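Local coordinates for putative peptide ABC-transport system periplasmic peptide-binding protein (Campylobacter jejuni, PDB 4OEV) that binds nickel(II) outside the cytoplasm, here together with oxalate, as the extracytoplasmic solute-binding component of an ABC-type nickel importer, at residues F198-G210 with I217-F231. Sequence-based numbering, arbitrary orientation.
Sequences FDPSIASAELKNG and IDVSLLNIFKNDENF
Lys208, in the last turn of helix 200-208, reaches along Phe225 to two oxygens of segment 217-231. From CB, chi1 (-76°, CG anti to the carbonyl carbon) sets CG 4.0 Å from Phe225 CE1, and a bend at chi2 (-77°) then directs the rest of the chain. Because chi3 and chi4 are both extended, that rest runs straight, antiparallel to the phenylalanine side chain: CD lies 3.9 Å from Asp228 OD1, CE passes Phe225 CE1 at 3.8 Å, and NZ ends between two acceptors. There NZ donates to Ile224 O at 2.7 Å, nearly in line with the carbonyl (C=O...N 168°), and forms a salt bridge with Asp228 OD1 at 2.7 Å through the anti lone pair of that oxygen. OD2 of the same carboxylate accepts from Asn230 N in an Asx turn, so its orientation is restrained. The ammonium thus joins helix 200-208 to a carbonyl of the weakly bonded helix about 223-226 and to the first residue of the type I turn 228-231.

Apolar packing fills the inner side. Leu207 CB lies 3.8 Å from Phe225 CE1, while the Leu207 and Ile217 side chains reach toward each other tip to tip, CD1 of Leu207 4.0 Å from CG1 of Ile217. Phe225 CE1 stands over the centre of one Phe231 face. Toward the helix start, capped by Asp199, Leu221 CD1 packs against Pro200 CB; a Schellman motif with Gly210 as C-prime closes the other end. Ser204 OG, buried without a polar partner, approaches the Phe225 edge 3.1 Å from CE2.

This is plain structural packing in a family 5 solute-binding protein, away from the nickel site. Leu207 and Ile217 rest on Val465, covering part of the antiparallel sheet that holds strands 454-467 and 231-236, the latter begun by Phe231; Pro200 and Asp218 meet Pro342 of helix 342-357.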
loop_
_atom_site.group_PDB
_atom_site.type_symbol
_atom_site.label_atom_id
_atom_site.label_comp_id
_atom_site.label_asym_id
_atom_site.label_seq_id
_atom_site.Cartn_x
_atom_site.Cartn_y
_atom_site.Cartn_z
ATOM N N PHE A 198 10.560 -5.587 -11.353
ATOM C CA PHE A 198 9.279 -4.884 -11.381
ATOM C C PHE A 198 8.395 -5.282 -12.574
ATOM O O PHE A 198 7.296 -4.744 -12.733
ATOM C CB PHE A 198 9.508 -3.352 -11.320
ATOM C CG PHE A 198 9.934 -2.674 -12.640
ATOM C CD1 PHE A 198 10.507 -3.376 -13.703
ATOM C CD2 PHE A 198 9.762 -1.284 -12.788
ATOM C CE1 PHE A 198 10.890 -2.725 -14.880
ATOM C CE2 PHE A 198 10.144 -0.626 -13.962
ATOM C CZ PHE A 198 10.705 -1.354 -15.018
ATOM N N ASP A 199 8.871 -6.218 -13.392
ATOM C CA ASP A 199 8.115 -6.721 -14.552
ATOM C C ASP A 199 7.938 -8.234 -14.388
ATOM O O ASP A 199 8.924 -8.947 -14.359
ATOM C CB ASP A 199 8.853 -6.387 -15.849
ATOM C CG ASP A 199 8.091 -6.810 -17.113
ATOM O OD1 ASP A 199 8.216 -6.089 -18.125
ATOM O OD2 ASP A 199 7.369 -7.839 -17.105
ATOM N N PRO A 200 6.684 -8.706 -14.220
ATOM C CA PRO A 200 6.363 -10.114 -13.934
ATOM C C PRO A 200 6.722 -11.080 -15.086
ATOM O O PRO A 200 6.899 -12.300 -14.851
ATOM C CB PRO A 200 4.839 -10.098 -13.724
ATOM C CG PRO A 200 4.353 -8.858 -14.579
ATOM C CD PRO A 200 5.470 -7.868 -14.407
ATOM N N SER A 201 6.855 -10.573 -16.307
ATOM C CA SER A 201 7.279 -11.466 -17.383
ATOM C C SER A 201 8.757 -11.840 -17.146
ATOM O O SER A 201 9.216 -12.939 -17.480
ATOM C CB SER A 201 7.063 -10.802 -18.760
ATOM O OG SER A 201 7.961 -9.717 -18.936
ATOM N N ILE A 202 9.512 -10.921 -16.543
ATOM C CA ILE A 202 10.905 -11.203 -16.225
ATOM C C ILE A 202 10.970 -12.106 -14.998
ATOM O O ILE A 202 11.747 -13.049 -14.970
ATOM C CB ILE A 202 11.718 -9.898 -16.015
ATOM C CG1 ILE A 202 11.815 -9.159 -17.362
ATOM C CG2 ILE A 202 13.126 -10.196 -15.434
ATOM C CD1 ILE A 202 12.742 -7.948 -17.379
ATOM N N ALA A 203 10.119 -11.839 -14.008
ATOM C CA ALA A 203 10.022 -12.705 -12.832
ATOM C C ALA A 203 9.677 -14.131 -13.242
ATOM O O ALA A 203 10.234 -15.089 -12.741
ATOM C CB ALA A 203 8.942 -12.188 -11.878
ATOM N N SER A 204 8.731 -14.235 -14.159
ATOM C CA SER A 204 8.237 -15.514 -14.625
ATOM C C SER A 204 9.391 -16.327 -15.198
ATOM O O SER A 204 9.592 -17.533 -14.890
ATOM C CB SER A 204 7.117 -15.235 -15.656
ATOM O OG SER A 204 6.495 -16.425 -16.058
ATOM N N ALA A 205 10.209 -15.656 -15.999
ATOM C CA ALA A 205 11.349 -16.312 -16.652
ATOM C C ALA A 205 12.386 -16.752 -15.657
ATOM O O ALA A 205 13.088 -17.740 -15.873
ATOM C CB ALA A 205 11.977 -15.397 -17.637
ATOM N N GLU A 206 12.571 -15.952 -14.607
ATOM C CA GLU A 206 13.586 -16.275 -13.631
ATOM C C GLU A 206 13.120 -17.401 -12.715
ATOM O O GLU A 206 13.939 -18.176 -12.198
ATOM C CB GLU A 206 14.003 -15.025 -12.849
ATOM C CG GLU A 206 14.777 -14.067 -13.748
ATOM C CD GLU A 206 15.708 -13.134 -13.017
ATOM O OE1 GLU A 206 15.978 -13.337 -11.811
ATOM O OE2 GLU A 206 16.196 -12.191 -13.669
ATOM N N LEU A 207 11.819 -17.543 -12.532
ATOM C CA LEU A 207 11.334 -18.746 -11.875
ATOM C C LEU A 207 11.707 -19.945 -12.731
ATOM O O LEU A 207 12.315 -20.905 -12.255
ATOM C CB LEU A 207 9.821 -18.703 -11.669
ATOM C CG LEU A 207 9.381 -17.852 -10.475
ATOM C CD1 LEU A 207 7.875 -17.556 -10.519
ATOM C CD2 LEU A 207 9.791 -18.556 -9.182
ATOM N N LYS A 208 11.387 -19.849 -14.024
ATOM C CA LYS A 208 11.614 -20.960 -14.943
ATOM C C LYS A 208 13.065 -21.349 -15.089
ATOM O O LYS A 208 13.374 -22.534 -15.121
ATOM C CB LYS A 208 11.026 -20.608 -16.312
ATOM C CG LYS A 208 9.523 -20.721 -16.359
ATOM C CD LYS A 208 9.074 -22.196 -16.466
ATOM C CE LYS A 208 7.542 -22.291 -16.553
ATOM N NZ LYS A 208 7.003 -23.666 -16.794
ATOM N N ASN A 209 13.987 -20.396 -15.137
ATOM C CA ASN A 209 15.390 -20.794 -15.291
ATOM C C ASN A 209 16.152 -20.903 -13.947
ATOM O O ASN A 209 17.381 -20.981 -13.926
ATOM C CB ASN A 209 16.104 -19.840 -16.255
ATOM C CG ASN A 209 16.229 -18.430 -15.722
ATOM O OD1 ASN A 209 16.154 -18.183 -14.520
ATOM N ND2 ASN A 209 16.392 -17.480 -16.634
ATOM N N GLY A 210 15.409 -20.910 -12.842
ATOM C CA GLY A 210 15.970 -21.164 -11.521
ATOM C C GLY A 210 16.793 -20.056 -10.910
ATOM O O GLY A 210 17.588 -20.297 -10.000
ATOM N N ILE A 217 3.105 -13.340 -9.404
ATOM C CA ILE A 217 2.969 -13.401 -10.866
ATOM C C ILE A 217 1.577 -12.987 -11.365
ATOM O O ILE A 217 0.554 -13.541 -10.934
ATOM C CB ILE A 217 3.269 -14.829 -11.382
ATOM C CG1 ILE A 217 4.686 -15.245 -11.020
ATOM C CG2 ILE A 217 3.039 -14.910 -12.912
ATOM C CD1 ILE A 217 5.784 -14.302 -11.545
ATOM N N ASP A 218 1.527 -12.023 -12.283
ATOM C CA ASP A 218 0.239 -11.618 -12.844
ATOM C C ASP A 218 -0.573 -12.773 -13.431
ATOM O O ASP A 218 -0.026 -13.695 -14.045
ATOM C CB ASP A 218 0.414 -10.579 -13.934
ATOM C CG ASP A 218 -0.904 -9.972 -14.324
ATOM O OD1 ASP A 218 -1.395 -10.213 -15.442
ATOM O OD2 ASP A 218 -1.468 -9.247 -13.477
ATOM N N VAL A 219 -1.889 -12.699 -13.252
ATOM C CA VAL A 219 -2.790 -13.733 -13.723
ATOM C C VAL A 219 -2.593 -13.991 -15.231
ATOM O O VAL A 219 -2.794 -15.114 -15.696
ATOM C CB VAL A 219 -4.263 -13.348 -13.394
ATOM C CG1 VAL A 219 -4.671 -12.067 -14.122
ATOM C CG2 VAL A 219 -5.205 -14.448 -13.747
ATOM N N SER A 220 -2.109 -12.997 -15.977
ATOM C CA SER A 220 -1.930 -13.155 -17.420
ATOM C C SER A 220 -0.806 -14.117 -17.773
ATOM O O SER A 220 -0.679 -14.554 -18.929
ATOM C CB SER A 220 -1.651 -11.813 -18.083
ATOM O OG SER A 220 -0.350 -11.344 -17.759
ATOM N N LEU A 221 -0.002 -14.462 -16.778
ATOM C CA LEU A 221 1.176 -15.274 -17.007
ATOM C C LEU A 221 1.122 -16.609 -16.295
ATOM O O LEU A 221 2.055 -17.386 -16.421
ATOM C CB LEU A 221 2.428 -14.509 -16.563
ATOM C CG LEU A 221 2.735 -13.266 -17.398
ATOM C CD1 LEU A 221 3.634 -12.289 -16.651
ATOM C CD2 LEU A 221 3.369 -13.662 -18.730
ATOM N N LEU A 222 0.019 -16.900 -15.597
ATOM C CA LEU A 222 -0.043 -18.081 -14.716
ATOM C C LEU A 222 -0.120 -19.381 -15.503
ATOM O O LEU A 222 0.227 -20.485 -15.009
ATOM C CB LEU A 222 -1.243 -17.990 -13.788
ATOM C CG LEU A 222 -1.067 -17.128 -12.538
ATOM C CD1 LEU A 222 -2.290 -17.272 -11.639
ATOM C CD2 LEU A 222 0.264 -17.422 -11.787
ATOM N N ASN A 223 -0.562 -19.258 -16.742
ATOM C CA ASN A 223 -0.704 -20.465 -17.539
ATOM C C ASN A 223 0.617 -21.218 -17.715
ATOM O O ASN A 223 0.617 -22.443 -17.824
ATOM C CB ASN A 223 -1.296 -20.151 -18.929
ATOM C CG ASN A 223 -2.785 -19.847 -18.888
ATOM O OD1 ASN A 223 -3.385 -19.734 -17.815
ATOM N ND2 ASN A 223 -3.405 -19.743 -20.085
ATOM N N ILE A 224 1.747 -20.523 -17.749
ATOM C CA ILE A 224 2.970 -21.287 -17.926
ATOM C C ILE A 224 3.463 -21.958 -16.629
ATOM O O ILE A 224 4.485 -22.642 -16.675
ATOM C CB ILE A 224 4.108 -20.445 -18.511
ATOM C CG1 ILE A 224 4.586 -19.411 -17.491
ATOM C CG2 ILE A 224 3.656 -19.774 -19.803
ATOM C CD1 ILE A 224 5.915 -18.787 -17.866
ATOM N N PHE A 225 2.744 -21.775 -15.506
ATOM C CA PHE A 225 3.085 -22.467 -14.234
ATOM C C PHE A 225 2.043 -23.515 -13.790
ATOM O O PHE A 225 2.370 -24.435 -13.021
ATOM C CB PHE A 225 3.283 -21.444 -13.095
ATOM C CG PHE A 225 4.490 -20.599 -13.289
ATOM C CD1 PHE A 225 5.754 -21.120 -13.087
ATOM C CD2 PHE A 225 4.364 -19.291 -13.773
ATOM C CE1 PHE A 225 6.882 -20.354 -13.324
ATOM C CE2 PHE A 225 5.492 -18.515 -14.005
ATOM C CZ PHE A 225 6.743 -19.035 -13.799
ATOM N N LYS A 226 0.796 -23.388 -14.258
ATOM C CA LYS A 226 -0.283 -24.275 -13.793
ATOM C C LYS A 226 -0.030 -25.741 -14.102
ATOM O O LYS A 226 -0.553 -26.605 -13.404
ATOM C CB LYS A 226 -1.620 -23.883 -14.411
ATOM C CG LYS A 226 -2.282 -22.628 -13.813
ATOM C CD LYS A 226 -3.345 -22.086 -14.804
ATOM C CE LYS A 226 -4.762 -22.058 -14.232
ATOM N NZ LYS A 226 -5.269 -20.627 -14.147
ATOM N N ASN A 227 0.762 -26.041 -15.134
ATOM C CA ASN A 227 1.012 -27.449 -15.455
ATOM C C ASN A 227 2.468 -27.882 -15.212
ATOM O O ASN A 227 2.920 -28.912 -15.722
ATOM C CB ASN A 227 0.618 -27.750 -16.912
ATOM C CG ASN A 227 -0.000 -29.102 -17.042
ATOM O OD1 ASN A 227 -0.912 -29.435 -16.280
ATOM N ND2 ASN A 227 0.538 -29.938 -17.941
ATOM N N ASP A 228 3.197 -27.073 -14.447
ATOM C CA ASP A 228 4.593 -27.327 -14.131
ATOM C C ASP A 228 4.710 -27.799 -12.689
ATOM O O ASP A 228 4.563 -27.016 -11.737
ATOM C CB ASP A 228 5.441 -26.055 -14.346
ATOM C CG ASP A 228 6.959 -26.326 -14.321
ATOM O OD1 ASP A 228 7.695 -25.520 -14.918
ATOM O OD2 ASP A 228 7.429 -27.315 -13.703
ATOM N N GLU A 229 5.007 -29.080 -12.528
ATOM C CA GLU A 229 5.074 -29.693 -11.185
ATOM C C GLU A 229 6.221 -29.136 -10.349
ATOM O O GLU A 229 6.348 -29.458 -9.134
ATOM C CB GLU A 229 5.194 -31.242 -11.290
ATOM C CG GLU A 229 6.014 -31.774 -12.480
ATOM C CD GLU A 229 5.389 -31.454 -13.897
ATOM O OE1 GLU A 229 4.165 -31.193 -14.031
ATOM O OE2 GLU A 229 6.149 -31.427 -14.885
ATOM N N ASN A 230 7.115 -28.381 -10.981
ATOM C CA ASN A 230 8.247 -27.848 -10.231
ATOM C C ASN A 230 7.837 -26.685 -9.365
ATOM O O ASN A 230 8.599 -26.284 -8.478
ATOM C CB ASN A 230 9.396 -27.453 -11.163
ATOM C CG ASN A 230 10.082 -28.673 -11.802
ATOM O OD1 ASN A 230 10.450 -29.637 -11.107
ATOM N ND2 ASN A 230 10.242 -28.644 -13.125
ATOM N N PHE A 231 6.617 -26.182 -9.578
ATOM C CA PHE A 231 6.132 -25.007 -8.878
ATOM C C PHE A 231 4.777 -25.211 -8.226
ATOM O O PHE A 231 3.962 -25.996 -8.698
ATOM C CB PHE A 231 6.043 -23.809 -9.840
ATOM C CG PHE A 231 7.348 -23.482 -10.484
ATOM C CD1 PHE A 231 8.262 -22.675 -9.831
ATOM C CD2 PHE A 231 7.679 -24.016 -11.728
ATOM C CE1 PHE A 231 9.478 -22.367 -10.413
ATOM C CE2 PHE A 231 8.905 -23.728 -12.310
ATOM C CZ PHE A 231 9.805 -22.894 -11.645
#